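Long-range contacts in DNA damage response protein Rtt109, putative (Neosartorya fumigata, PDB 5ZB9), which probably acetylates lysine side chains of histone H3, with acetyl-CoA as the acetyl donor: residues A[416-427]-A[456-464]; A[63-72]-A[442-450]. One frame throughout, in Å; residues are numbered along the deposited sequence.

Contact 1 of 2, residues A[416-427]-A[456-464]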
ATOM      1  N   HIS A 416      12.668   5.826  12.720  1.00 27.17           N
ATOM      2  CA  HIS A 416      13.676   5.872  13.764  1.00 21.95           C
ATOM      3  C   HIS A 416      15.076   5.900  13.164  1.00 27.04           C
ATOM      4  O   HIS A 416      15.989   6.495  13.727  1.00 32.78           O
ATOM      5  CB  HIS A 416      13.516   4.673  14.694  1.00 22.82           C
ATOM      6  CG  HIS A 416      12.185   4.618  15.368  1.00 26.39           C
ATOM      7  ND1 HIS A 416      11.236   3.665  15.067  1.00 28.12           N
ATOM      8  CD2 HIS A 416      11.632   5.410  16.318  1.00 29.81           C
ATOM      9  CE1 HIS A 416      10.161   3.867  15.809  1.00 28.05           C
ATOM     10  NE2 HIS A 416      10.375   4.919  16.577  1.00 30.18           N
ATOM     11  N   ALA A 417      15.234   5.252  12.013  1.00 30.48           N
ATOM     12  CA  ALA A 417      16.497   5.250  11.292  1.00 27.80           C
ATOM     13  C   ALA A 417      16.276   5.490   9.807  1.00 29.51           C
ATOM     14  O   ALA A 417      15.500   4.789   9.156  1.00 29.85           O
ATOM     15  CB  ALA A 417      17.229   3.937  11.505  1.00 27.84           C
ATOM     16  N   VAL A 418      16.953   6.497   9.279  1.00 29.87           N
ATOM     17  CA  VAL A 418      16.976   6.719   7.846  1.00 30.98           C
ATOM     18  C   VAL A 418      18.233   6.083   7.275  1.00 32.84           C
ATOM     19  O   VAL A 418      19.340   6.533   7.551  1.00 33.83           O
ATOM     20  CB  VAL A 418      16.940   8.209   7.508  1.00 31.79           C
ATOM     21  CG1 VAL A 418      17.001   8.405   6.006  1.00 24.25           C
ATOM     22  CG2 VAL A 418      15.684   8.853   8.105  1.00 32.09           C
ATOM     23  N   LEU A 419      18.059   5.020   6.500  1.00 33.05           N
ATOM     24  CA  LEU A 419      19.184   4.298   5.934  1.00 30.46           C
ATOM     25  C   LEU A 419      19.393   4.645   4.472  1.00 33.01           C
ATOM     26  O   LEU A 419      18.464   5.072   3.782  1.00 33.22           O
ATOM     27  CB  LEU A 419      18.981   2.793   6.071  1.00 26.20           C
ATOM     28  CG  LEU A 419      18.722   2.335   7.495  1.00 28.93           C
ATOM     29  CD1 LEU A 419      18.449   0.834   7.539  1.00 25.68           C
ATOM     30  CD2 LEU A 419      19.907   2.709   8.372  1.00 35.47           C
ATOM     31  N   SER A 420      20.624   4.465   4.009  1.00 32.88           N
ATOM     32  CA  SER A 420      20.911   4.538   2.587  1.00 35.85           C
ATOM     33  C   SER A 420      20.125   3.439   1.881  1.00 39.02           C
ATOM     34  O   SER A 420      19.728   2.448   2.507  1.00 36.07           O
ATOM     35  CB  SER A 420      22.408   4.380   2.324  1.00 31.35           C
ATOM     36  OG  SER A 420      22.842   3.059   2.633  1.00 37.82           O
ATOM     37  N   GLU A 421      19.902   3.613   0.585  1.00 31.69           N
ATOM     38  CA  GLU A 421      19.255   2.584  -0.214  1.00 38.59           C
ATOM     39  C   GLU A 421      19.909   1.218  -0.007  1.00 41.23           C
ATOM     40  O   GLU A 421      19.223   0.201   0.141  1.00 46.40           O
ATOM     41  CB  GLU A 421      19.293   2.969  -1.686  1.00 41.24           C
ATOM     42  CG  GLU A 421      18.702   1.930  -2.611  1.00 60.22           C
ATOM     43  CD  GLU A 421      18.261   2.536  -3.927  1.00 78.99           C
ATOM     44  OE1 GLU A 421      17.928   3.743  -3.932  1.00 75.28           O
ATOM     45  OE2 GLU A 421      18.251   1.813  -4.949  1.00 82.18           O
ATOM     46  N   GLU A 422      21.236   1.216   0.026  1.00 40.37           N
ATOM     47  CA  GLU A 422      22.019   0.002   0.218  1.00 43.84           C
ATOM     48  C   GLU A 422      21.788  -0.628   1.596  1.00 42.48           C
ATOM     49  O   GLU A 422      21.566  -1.838   1.708  1.00 37.93           O
ATOM     50  CB  GLU A 422      23.507   0.312   0.019  1.00 47.74           C
ATOM     51  CG  GLU A 422      24.439  -0.863   0.269  1.00 63.24           C
ATOM     52  CD  GLU A 422      25.909  -0.459   0.273  1.00 82.80           C
ATOM     53  OE1 GLU A 422      26.721  -1.165  -0.367  1.00 85.93           O
ATOM     54  OE2 GLU A 422      26.252   0.556   0.925  1.00 82.44           O
ATOM     55  N   ASP A 423      21.835   0.192   2.644  1.00 41.12           N
ATOM     56  CA  ASP A 423      21.664  -0.307   4.009  1.00 40.10           C
ATOM     57  C   ASP A 423      20.245  -0.783   4.304  1.00 36.73           C
ATOM     58  O   ASP A 423      20.048  -1.738   5.068  1.00 32.48           O
ATOM     59  CB  ASP A 423      22.059   0.770   5.017  1.00 43.75           C
ATOM     60  CG  ASP A 423      23.550   1.027   5.033  1.00 46.72           C
ATOM     61  OD1 ASP A 423      24.289   0.185   4.486  1.00 48.69           O
ATOM     62  OD2 ASP A 423      23.979   2.058   5.594  1.00 48.46           O
ATOM     63  N   TYR A 424      19.263  -0.112   3.708  1.00 30.00           N
ATOM     64  CA  TYR A 424      17.869  -0.512   3.863  1.00 34.76           C
ATOM     65  C   TYR A 424      17.663  -1.916   3.294  1.00 32.94           C
ATOM     66  O   TYR A 424      17.105  -2.791   3.971  1.00 28.20           O
ATOM     67  CB  TYR A 424      16.934   0.499   3.186  1.00 33.64           C
ATOM     68  CG  TYR A 424      15.473   0.130   3.271  1.00 33.55           C
ATOM     69  CD1 TYR A 424      14.678   0.587   4.319  1.00 35.36           C
ATOM     70  CD2 TYR A 424      14.887  -0.685   2.309  1.00 29.34           C
ATOM     71  CE1 TYR A 424      13.337   0.243   4.403  1.00 27.10           C
ATOM     72  CE2 TYR A 424      13.553  -1.042   2.388  1.00 36.02           C
ATOM     73  CZ  TYR A 424      12.780  -0.572   3.433  1.00 34.30           C
ATOM     74  OH  TYR A 424      11.451  -0.923   3.500  1.00 29.94           O
ATOM     75  N   LYS A 425      18.121  -2.127   2.058  1.00 30.72           N
ATOM     76  CA  LYS A 425      18.129  -3.460   1.450  1.00 31.26           C
ATOM     77  C   LYS A 425      18.806  -4.495   2.343  1.00 31.01           C
ATOM     78  O   LYS A 425      18.316  -5.613   2.489  1.00 33.75           O
ATOM     79  CB  LYS A 425      18.829  -3.433   0.094  1.00 35.92           C
ATOM     80  CG  LYS A 425      18.020  -2.823  -1.045  1.00 50.93           C
ATOM     81  CD  LYS A 425      18.898  -2.619  -2.292  1.00 62.71           C
ATOM     82  CE  LYS A 425      18.102  -2.745  -3.589  1.00 67.07           C
ATOM     83  NZ  LYS A 425      17.651  -4.152  -3.839  1.00 68.29           N
ATOM     84  N   ALA A 426      19.929  -4.124   2.951  1.00 31.42           N
ATOM     85  CA  ALA A 426      20.648  -5.057   3.816  1.00 31.73           C
ATOM     86  C   ALA A 426      19.839  -5.361   5.064  1.00 29.46           C
ATOM     87  O   ALA A 426      19.899  -6.466   5.594  1.00 32.12           O
ATOM     88  CB  ALA A 426      22.024  -4.504   4.190  1.00 27.17           C
ATOM     89  N   ALA A 427      19.071  -4.380   5.531  1.00 33.06           N
ATOM     90  CA  ALA A 427      18.243  -4.575   6.717  1.00 30.78           C
ATOM     91  C   ALA A 427      17.114  -5.557   6.432  1.00 30.17           C
ATOM     92  O   ALA A 427      16.833  -6.435   7.248  1.00 28.60           O
ATOM     93  CB  ALA A 427      17.684  -3.241   7.211  1.00 29.18           C
ATOM     94  N   LEU A 456      23.583  -0.632  11.403  1.00 37.04           N
ATOM     95  CA  LEU A 456      23.458   0.084  10.134  1.00 35.06           C
ATOM     96  C   LEU A 456      23.081   1.542  10.373  1.00 38.43           C
ATOM     97  O   LEU A 456      23.478   2.432   9.622  1.00 36.15           O
ATOM     98  CB  LEU A 456      22.417  -0.581   9.238  1.00 36.27           C
ATOM     99  CG  LEU A 456      22.682  -2.006   8.764  1.00 41.06           C
ATOM    100  CD1 LEU A 456      21.382  -2.638   8.279  1.00 37.17           C
ATOM    101  CD2 LEU A 456      23.722  -2.000   7.662  1.00 37.58           C
ATOM    102  N   ALA A 457      22.305   1.768  11.429  1.00 43.25           N
ATOM    103  CA  ALA A 457      21.789   3.093  11.760  1.00 41.66           C
ATOM    104  C   ALA A 457      22.812   3.954  12.480  1.00 43.96           C
ATOM    105  O   ALA A 457      22.624   5.168  12.609  1.00 40.28           O
ATOM    106  CB  ALA A 457      20.547   2.963  12.622  1.00 36.34           C
ATOM    107  N   ASP A 458      23.879   3.316  12.955  1.00 38.06           N
ATOM    108  CA  ASP A 458      24.805   3.944  13.887  1.00 42.96           C
ATOM    109  C   ASP A 458      24.046   4.507  15.084  1.00 44.26           C
ATOM    110  O   ASP A 458      24.163   5.694  15.402  1.00 39.32           O
ATOM    111  CB  ASP A 458      25.624   5.048  13.210  1.00 41.84           C
ATOM    112  CG  ASP A 458      26.722   4.496  12.324  1.00 53.77           C
ATOM    113  OD1 ASP A 458      27.077   3.303  12.474  1.00 52.05           O
ATOM    114  OD2 ASP A 458      27.237   5.263  11.483  1.00 62.67           O
ATOM    115  N   GLN A 459      23.254   3.641  15.714  1.00 39.25           N
ATOM    116  CA  GLN A 459      22.662   3.890  17.025  1.00 30.87           C
ATOM    117  C   GLN A 459      22.945   2.669  17.899  1.00 31.88           C
ATOM    118  O   GLN A 459      23.335   1.618  17.389  1.00 35.96           O
ATOM    119  CB  GLN A 459      21.159   4.154  16.916  1.00 33.37           C
ATOM    120  CG  GLN A 459      20.789   5.384  16.066  1.00 32.13           C
ATOM    121  CD  GLN A 459      19.293   5.446  15.722  1.00 38.27           C
ATOM    122  OE1 GLN A 459      18.445   4.999  16.500  1.00 37.44           O
ATOM    123  NE2 GLN A 459      18.972   5.995  14.551  1.00 28.71           N
ATOM    124  N   LEU A 460      22.782   2.805  19.211  1.00 30.65           N
ATOM    125  CA  LEU A 460      22.998   1.678  20.116  1.00 32.32           C
ATOM    126  C   LEU A 460      21.775   0.786  20.165  1.00 29.98           C
ATOM    127  O   LEU A 460      21.863  -0.416  20.406  1.00 36.86           O
ATOM    128  CB  LEU A 460      23.317   2.157  21.534  1.00 44.82           C
ATOM    129  CG  LEU A 460      24.696   2.711  21.878  1.00 46.24           C
ATOM    130  CD1 LEU A 460      24.896   4.093  21.276  1.00 39.01           C
ATOM    131  CD2 LEU A 460      24.850   2.757  23.390  1.00 43.84           C
ATOM    132  N   TRP A 461      20.624   1.406  19.957  1.00 31.72           N
ATOM    133  CA  TRP A 461      19.345   0.734  20.070  1.00 26.51           C
ATOM    134  C   TRP A 461      18.367   1.548  19.245  1.00 25.30           C
ATOM    135  O   TRP A 461      18.299   2.766  19.389  1.00 27.35           O
ATOM    136  CB  TRP A 461      18.924   0.639  21.534  1.00 26.18           C
ATOM    137  CG  TRP A 461      17.803  -0.301  21.846  1.00 26.55           C
ATOM    138  CD1 TRP A 461      17.906  -1.623  22.163  1.00 27.05           C
ATOM    139  CD2 TRP A 461      16.412   0.024  21.931  1.00 23.53           C
ATOM    140  NE1 TRP A 461      16.662  -2.150  22.417  1.00 26.87           N
ATOM    141  CE2 TRP A 461      15.726  -1.157  22.283  1.00 27.12           C
ATOM    142  CE3 TRP A 461      15.677   1.194  21.730  1.00 23.39           C
ATOM    143  CZ2 TRP A 461      14.343  -1.201  22.438  1.00 23.48           C
ATOM    144  CZ3 TRP A 461      14.301   1.150  21.887  1.00 24.81           C
ATOM    145  CH2 TRP A 461      13.652  -0.040  22.235  1.00 25.28           C
ATOM    146  N   VAL A 462      17.641   0.883  18.356  1.00 27.44           N
ATOM    147  CA  VAL A 462      16.704   1.559  17.467  1.00 23.83           C
ATOM    148  C   VAL A 462      15.260   1.260  17.863  1.00 26.57           C
ATOM    149  O   VAL A 462      14.916   0.124  18.195  1.00 23.87           O
ATOM    150  CB  VAL A 462      16.937   1.143  16.000  1.00 29.72           C
ATOM    151  CG1 VAL A 462      15.828   1.674  15.090  1.00 23.48           C
ATOM    152  CG2 VAL A 462      18.304   1.622  15.528  1.00 29.75           C
ATOM    153  N   GLY A 463      14.421   2.291  17.846  1.00 28.01           N
ATOM    154  CA  GLY A 463      12.996   2.101  18.035  1.00 27.32           C
ATOM    155  C   GLY A 463      12.458   2.713  19.307  1.00 27.44           C
ATOM    156  O   GLY A 463      13.074   3.599  19.900  1.00 32.53           O
ATOM    157  N   GLN A 464      11.287   2.250  19.717  1.00 25.65           N
ATOM    158  CA  GLN A 464      10.710   2.681  20.979  1.00 25.68           C
ATOM    159  C   GLN A 464       9.645   1.707  21.408  1.00 21.99           C
ATOM    160  O   GLN A 464       9.139   0.919  20.607  1.00 27.03           O
ATOM    161  CB  GLN A 464      10.121   4.090  20.879  1.00 27.19           C
ATOM    162  CG  GLN A 464       8.970   4.231  19.904  1.00 25.51           C
ATOM    163  CD  GLN A 464       8.547   5.680  19.716  1.00 29.72           C
ATOM    164  OE1 GLN A 464       8.986   6.349  18.786  1.00 31.67           O
ATOM    165  NE2 GLN A 464       7.689   6.167  20.602  1.00 31.32           N
TER

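Contact 2 of 2, residues A[63-72]-A[442-450]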
ATOM      1  N   PRO A  63       7.782 -11.366  25.527  1.00 55.25           N
ATOM      2  CA  PRO A  63       7.050 -12.432  26.229  1.00 64.21           C
ATOM      3  C   PRO A  63       7.204 -12.336  27.754  1.00 72.15           C
ATOM      4  O   PRO A  63       6.314 -12.750  28.500  1.00 74.48           O
ATOM      5  CB  PRO A  63       7.688 -13.717  25.695  1.00 56.82           C
ATOM      6  CG  PRO A  63       8.340 -13.325  24.412  1.00 48.36           C
ATOM      7  CD  PRO A  63       8.788 -11.908  24.597  1.00 46.37           C
ATOM      8  N   ASN A  64       8.330 -11.790  28.202  1.00 67.28           N
ATOM      9  CA  ASN A  64       8.509 -11.441  29.605  1.00 73.05           C
ATOM     10  C   ASN A  64       9.085 -10.040  29.737  1.00 76.50           C
ATOM     11  O   ASN A  64      10.170  -9.754  29.222  1.00 77.68           O
ATOM     12  CB  ASN A  64       9.415 -12.448  30.307  1.00 72.95           C
ATOM     13  CG  ASN A  64       8.860 -13.847  30.268  1.00 75.28           C
ATOM     14  OD1 ASN A  64       7.855 -14.146  30.917  1.00 82.36           O
ATOM     15  ND2 ASN A  64       9.508 -14.721  29.504  1.00 73.06           N
ATOM     16  N   GLU A  65       8.348  -9.168  30.418  1.00 76.80           N
ATOM     17  CA  GLU A  65       8.781  -7.791  30.625  1.00 86.97           C
ATOM     18  C   GLU A  65      10.043  -7.746  31.491  1.00 92.06           C
ATOM     19  O   GLU A  65      10.338  -8.697  32.222  1.00 93.80           O
ATOM     20  CB  GLU A  65       7.658  -6.969  31.263  1.00 84.27           C
ATOM     21  CG  GLU A  65       7.703  -5.483  30.933  1.00 86.22           C
ATOM     22  CD  GLU A  65       6.447  -4.742  31.373  1.00 93.94           C
ATOM     23  OE1 GLU A  65       5.558  -5.375  31.986  1.00 94.23           O
ATOM     24  OE2 GLU A  65       6.348  -3.524  31.102  1.00 84.39           O
ATOM     25  N   ASN A  66      10.779  -6.640  31.397  1.00 90.60           N
ATOM     26  CA  ASN A  66      12.097  -6.499  32.025  1.00 95.29           C
ATOM     27  C   ASN A  66      13.060  -7.617  31.615  1.00 92.68           C
ATOM     28  O   ASN A  66      13.878  -8.081  32.412  1.00 95.89           O
ATOM     29  CB  ASN A  66      11.967  -6.435  33.551  1.00106.49           C
ATOM     30  CG  ASN A  66      11.656  -5.032  34.052  1.00 99.67           C
ATOM     31  OD1 ASN A  66      11.299  -4.146  33.272  1.00 82.97           O
ATOM     32  ND2 ASN A  66      11.795  -4.824  35.358  1.00101.02           N
ATOM     33  N   GLU A  67      12.942  -8.044  30.362  1.00 89.03           N
ATOM     34  CA  GLU A  67      13.876  -8.978  29.752  1.00 76.12           C
ATOM     35  C   GLU A  67      14.161  -8.508  28.338  1.00 71.75           C
ATOM     36  O   GLU A  67      13.264  -8.019  27.648  1.00 78.09           O
ATOM     37  CB  GLU A  67      13.321 -10.402  29.733  1.00 76.12           C
ATOM     38  CG  GLU A  67      13.240 -11.071  31.094  1.00 82.93           C
ATOM     39  CD  GLU A  67      12.737 -12.499  31.004  1.00 89.41           C
ATOM     40  OE1 GLU A  67      12.527 -12.985  29.868  1.00 89.85           O
ATOM     41  OE2 GLU A  67      12.546 -13.133  32.065  1.00 83.77           O
ATOM     42  N   GLU A  68      15.405  -8.668  27.903  1.00 66.53           N
ATOM     43  CA  GLU A  68      15.817  -8.242  26.570  1.00 64.18           C
ATOM     44  C   GLU A  68      15.032  -8.988  25.494  1.00 65.05           C
ATOM     45  O   GLU A  68      14.999  -8.572  24.333  1.00 62.55           O
ATOM     46  CB  GLU A  68      17.320  -8.468  26.383  1.00 64.29           C
ATOM     47  CG  GLU A  68      17.948  -7.672  25.250  1.00 67.40           C
ATOM     48  CD  GLU A  68      19.456  -7.868  25.169  1.00 75.27           C
ATOM     49  OE1 GLU A  68      19.989  -8.738  25.896  1.00 74.82           O
ATOM     50  OE2 GLU A  68      20.106  -7.148  24.377  1.00 75.81           O
ATOM     51  N   SER A  69      14.395 -10.084  25.904  1.00 59.28           N
ATOM     52  CA  SER A  69      13.663 -10.967  25.002  1.00 55.43           C
ATOM     53  C   SER A  69      12.543 -10.255  24.241  1.00 48.04           C
ATOM     54  O   SER A  69      11.530  -9.861  24.820  1.00 46.33           O
ATOM     55  CB  SER A  69      13.086 -12.147  25.788  1.00 51.48           C
ATOM     56  OG  SER A  69      12.212 -11.698  26.814  1.00 67.55           O
ATOM     57  N   GLU A  70      12.749 -10.082  22.942  1.00 36.49           N
ATOM     58  CA  GLU A  70      11.701  -9.612  22.051  1.00 38.60           C
ATOM     59  C   GLU A  70      11.400 -10.681  21.014  1.00 37.90           C
ATOM     60  O   GLU A  70      12.295 -11.426  20.613  1.00 35.24           O
ATOM     61  CB  GLU A  70      12.112  -8.318  21.345  1.00 35.44           C
ATOM     62  CG  GLU A  70      12.144  -7.081  22.215  1.00 32.80           C
ATOM     63  CD  GLU A  70      12.537  -5.842  21.427  1.00 45.72           C
ATOM     64  OE1 GLU A  70      12.184  -5.761  20.227  1.00 44.25           O
ATOM     65  OE2 GLU A  70      13.214  -4.956  22.000  1.00 47.23           O
ATOM     66  N   VAL A  71      10.150 -10.767  20.570  1.00 34.93           N
ATOM     67  CA  VAL A  71       9.881 -11.512  19.344  1.00 27.18           C
ATOM     68  C   VAL A  71       9.018 -10.687  18.389  1.00 28.96           C
ATOM     69  O   VAL A  71       7.975 -10.142  18.764  1.00 29.18           O
ATOM     70  CB  VAL A  71       9.220 -12.887  19.623  1.00 28.12           C
ATOM     71  CG1 VAL A  71       7.861 -12.745  20.292  1.00 26.82           C
ATOM     72  CG2 VAL A  71       9.121 -13.689  18.340  1.00 24.89           C
ATOM     73  N   ILE A  72       9.483 -10.574  17.153  1.00 24.17           N
ATOM     74  CA  ILE A  72       8.739  -9.880  16.115  1.00 27.16           C
ATOM     75  C   ILE A  72       7.411 -10.580  15.841  1.00 27.55           C
ATOM     76  O   ILE A  72       7.370 -11.792  15.655  1.00 27.36           O
ATOM     77  CB  ILE A  72       9.557  -9.796  14.814  1.00 27.41           C
ATOM     78  CG1 ILE A  72      10.698  -8.794  14.972  1.00 23.40           C
ATOM     79  CG2 ILE A  72       8.672  -9.404  13.645  1.00 28.56           C
ATOM     80  CD1 ILE A  72      11.638  -8.778  13.793  1.00 25.96           C
ATOM     81  N   ALA A 442      12.855 -17.692  16.704  1.00 37.51           N
ATOM     82  CA  ALA A 442      12.304 -16.391  16.338  1.00 39.46           C
ATOM     83  C   ALA A 442      12.782 -15.300  17.296  1.00 36.98           C
ATOM     84  O   ALA A 442      13.119 -14.188  16.877  1.00 32.79           O
ATOM     85  CB  ALA A 442      10.776 -16.447  16.311  1.00 38.20           C
ATOM     86  N   ILE A 443      12.810 -15.621  18.585  1.00 38.94           N
ATOM     87  CA  ILE A 443      13.338 -14.700  19.582  1.00 36.89           C
ATOM     88  C   ILE A 443      14.797 -14.365  19.290  1.00 38.49           C
ATOM     89  O   ILE A 443      15.226 -13.223  19.452  1.00 45.50           O
ATOM     90  CB  ILE A 443      13.207 -15.277  20.998  1.00 36.80           C
ATOM     91  CG1 ILE A 443      11.742 -15.255  21.433  1.00 39.93           C
ATOM     92  CG2 ILE A 443      14.046 -14.487  21.978  1.00 32.09           C
ATOM     93  CD1 ILE A 443      11.492 -15.871  22.792  1.00 38.86           C
ATOM     94  N   ALA A 444      15.549 -15.358  18.831  1.00 35.17           N
ATOM     95  CA  ALA A 444      16.949 -15.153  18.487  1.00 36.00           C
ATOM     96  C   ALA A 444      17.079 -14.319  17.218  1.00 36.18           C
ATOM     97  O   ALA A 444      17.951 -13.453  17.110  1.00 39.74           O
ATOM     98  CB  ALA A 444      17.654 -16.489  18.320  1.00 30.69           C
ATOM     99  N   SER A 445      16.209 -14.590  16.251  1.00 37.62           N
ATOM    100  CA  SER A 445      16.224 -13.857  14.994  1.00 36.79           C
ATOM    101  C   SER A 445      15.903 -12.382  15.231  1.00 36.97           C
ATOM    102  O   SER A 445      16.501 -11.501  14.613  1.00 30.46           O
ATOM    103  CB  SER A 445      15.231 -14.469  14.010  1.00 38.69           C
ATOM    104  OG  SER A 445      15.627 -15.773  13.630  1.00 41.39           O
ATOM    105  N   THR A 446      14.968 -12.132  16.149  1.00 33.64           N
ATOM    106  CA  THR A 446      14.558 -10.780  16.505  1.00 33.99           C
ATOM    107  C   THR A 446      15.709  -9.966  17.103  1.00 38.79           C
ATOM    108  O   THR A 446      16.018  -8.868  16.621  1.00 34.94           O
ATOM    109  CB  THR A 446      13.383 -10.803  17.502  1.00 33.39           C
ATOM    110  OG1 THR A 446      12.234 -11.370  16.866  1.00 31.14           O
ATOM    111  CG2 THR A 446      13.042  -9.402  17.962  1.00 29.04           C
ATOM    112  N   LYS A 447      16.339 -10.502  18.146  1.00 36.76           N
ATOM    113  CA  LYS A 447      17.507  -9.864  18.747  1.00 36.00           C
ATOM    114  C   LYS A 447      18.593  -9.593  17.712  1.00 33.70           C
ATOM    115  O   LYS A 447      19.229  -8.539  17.718  1.00 38.69           O
ATOM    116  CB  LYS A 447      18.068 -10.730  19.873  1.00 45.70           C
ATOM    117  CG  LYS A 447      19.380 -10.219  20.447  1.00 46.16           C
ATOM    118  CD  LYS A 447      19.747 -10.983  21.704  1.00 52.93           C
ATOM    119  CE  LYS A 447      21.029 -10.461  22.321  1.00 59.42           C
ATOM    120  NZ  LYS A 447      21.299 -11.111  23.635  1.00 74.95           N
ATOM    121  N   ALA A 448      18.788 -10.546  16.812  1.00 33.32           N
ATOM    122  CA  ALA A 448      19.813 -10.421  15.786  1.00 33.04           C
ATOM    123  C   ALA A 448      19.504  -9.292  14.809  1.00 31.17           C
ATOM    124  O   ALA A 448      20.379  -8.482  14.496  1.00 34.74           O
ATOM    125  CB  ALA A 448      19.975 -11.744  15.039  1.00 30.11           C
ATOM    126  N   TRP A 449      18.266  -9.238  14.320  1.00 33.47           N
ATOM    127  CA  TRP A 449      17.880  -8.194  13.370  1.00 31.53           C
ATOM    128  C   TRP A 449      17.910  -6.805  14.026  1.00 31.09           C
ATOM    129  O   TRP A 449      18.303  -5.823  13.397  1.00 25.85           O
ATOM    130  CB  TRP A 449      16.491  -8.475  12.786  1.00 24.93           C
ATOM    131  CG  TRP A 449      16.062  -7.445  11.762  1.00 29.81           C
ATOM    132  CD1 TRP A 449      16.489  -7.343  10.467  1.00 32.31           C
ATOM    133  CD2 TRP A 449      15.131  -6.374  11.957  1.00 24.73           C
ATOM    134  NE1 TRP A 449      15.886  -6.274   9.849  1.00 28.21           N
ATOM    135  CE2 TRP A 449      15.046  -5.664  10.741  1.00 27.41           C
ATOM    136  CE3 TRP A 449      14.360  -5.947  13.044  1.00 26.45           C
ATOM    137  CZ2 TRP A 449      14.221  -4.548  10.581  1.00 27.29           C
ATOM    138  CZ3 TRP A 449      13.545  -4.833  12.885  1.00 26.36           C
ATOM    139  CH2 TRP A 449      13.483  -4.149  11.664  1.00 27.35           C
ATOM    140  N   ALA A 450      17.501  -6.736  15.292  1.00 30.66           N
ATOM    141  CA  ALA A 450      17.455  -5.472  16.017  1.00 33.35           C
ATOM    142  C   ALA A 450      18.849  -4.880  16.148  1.00 37.02           C
ATOM    143  O   ALA A 450      19.039  -3.668  16.016  1.00 35.34           O
ATOM    144  CB  ALA A 450      16.824  -5.664  17.392  1.00 28.15           C
TER
HETATM  145  O   HOH W   1      14.941 -10.944  21.669  1.00 38.47           O

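Contact 1 of 2, residues A[416-427]-A[456-464]
His416, at the entrance to the short edge strand 417-419, meets Gly463 and Gln464 where the chain returns after a helical hairpin: strand 417-419 runs into helix 421-432, helix 439-457 comes back, and a Schellman motif with Asp458 at positive phi releases the chain toward strand 464-467. Both short strands pair with strand 22-35 of the main sheet.

Two hydrogen bonds span the segments. The carboxamide of Gln459 sends NE2 to His416 O at 3.1 Å; the bond is nearly straight, with the oxygen close to the amide plane, although the donor is tilted from the carbonyl plane. The imidazole is held at its edge, where NE2 donates in the ring plane to a lone pair of Gln464 OE1, 3.0 Å away. Ring and amide planes are 59° apart. Since ND1 is engaged by His27 N of strand 22-35, bonds at both ring nitrogens fix the rotation of the imidazole.

A CH-pi contact adds to this grip, with CA of Gly463 over one face of the His416 imidazole, 3.8 Å from the ring centroid.

Apolar packing fills the helical end. Ala417 CB meets Ala457 CB at 3.6 Å, and Leu419 lays CD2 against the backbone of Leu456 and Ala457. With CG beside its own backbone N (chi1 -63°), Leu456 spreads its two methyls over one turn of helix 421-432, CD2 alongside the Asp423 carboxylate and CD1 against Ala427 CB at 3.9 Å. Ser420 N-caps that helix, its OG accepting from Asp423 N at 3.0 Å.

Contact 2 of 2, residues A[63-72]-A[442-450]
Thr446 turns OG1 beside its own backbone N (chi1 -65°), which directs the hydroxyl to the backbone of Ile72 and leaves CG2 for Glu70. Ile72 matches it with CG1 also beside its backbone N (chi1 -72°), so that its side chain runs obliquely past the threonine and carries CD1 on to Trp449. The arrangement packs helix 439-457 against the start of strand 71-82, a long strand of the central sheet of this acetyltransferase.

The hydroxyl of Thr446 both accepts and donates. Ile72 N gives its hydrogen to OG1 at 2.9 Å, while OG1 in turn donates to Ala442 O at 3.0 Å. That carbonyl also takes the helical bond from Thr446 N, the two donors reaching it from opposite faces of its plane.

Glu70 O lies over the helix between Ile443 and Thr446, receiving a CA-H...O contact from Ile443 CA at 3.6 Å. A water accepts from Glu70 N and donates to Ile443 O, bridging the two backbones. The carboxylate of Glu70 is engaged elsewhere, in salt bridges to Arg26 and Arg465.

Apolar groups complete the interface. Val71 sets CG2 against Ala442 CB at 3.8 Å and its CB against Ile443 CG1. Ile72 CD1 comes within 4.0 Å of Trp449 CE3, approaching the indole obliquely. At the outer margin, the extended chains of Glu68 and Lys447 cross at about a right angle, and their salt bridge is long, OE1 to NZ 3.5 Å.

One threonine oxygen thus relays a hydrogen bond from the strand backbone to the helix backbone, satisfying a buried hydroxyl on both its donor and acceptor sides.

In the fold
The two contacts lie 18 Å apart, centre to centre, on the same side of the chain's centre, and share helix 439-457: contact 2 uses its middle, contact 1 its end and the chain beyond. Along the sequence their segments alternate in the order 63-72, 416-427, 442-450, 456-464. Both reach the same mixed sheet, contact 2 through strand 71-82 and contact 1 through strand 417-419. They also touch directly, through a probable hydrogen bond from Trp449 NE1 to Ala427 O. Contact 2 ties helix 439-457 to a strand from the early part of the sequence, while contact 1 holds the two ends of the helical pair together. The side chain of Ile72 is about 8 Å from that of Ser96, which binds CoA in another structure of this protein.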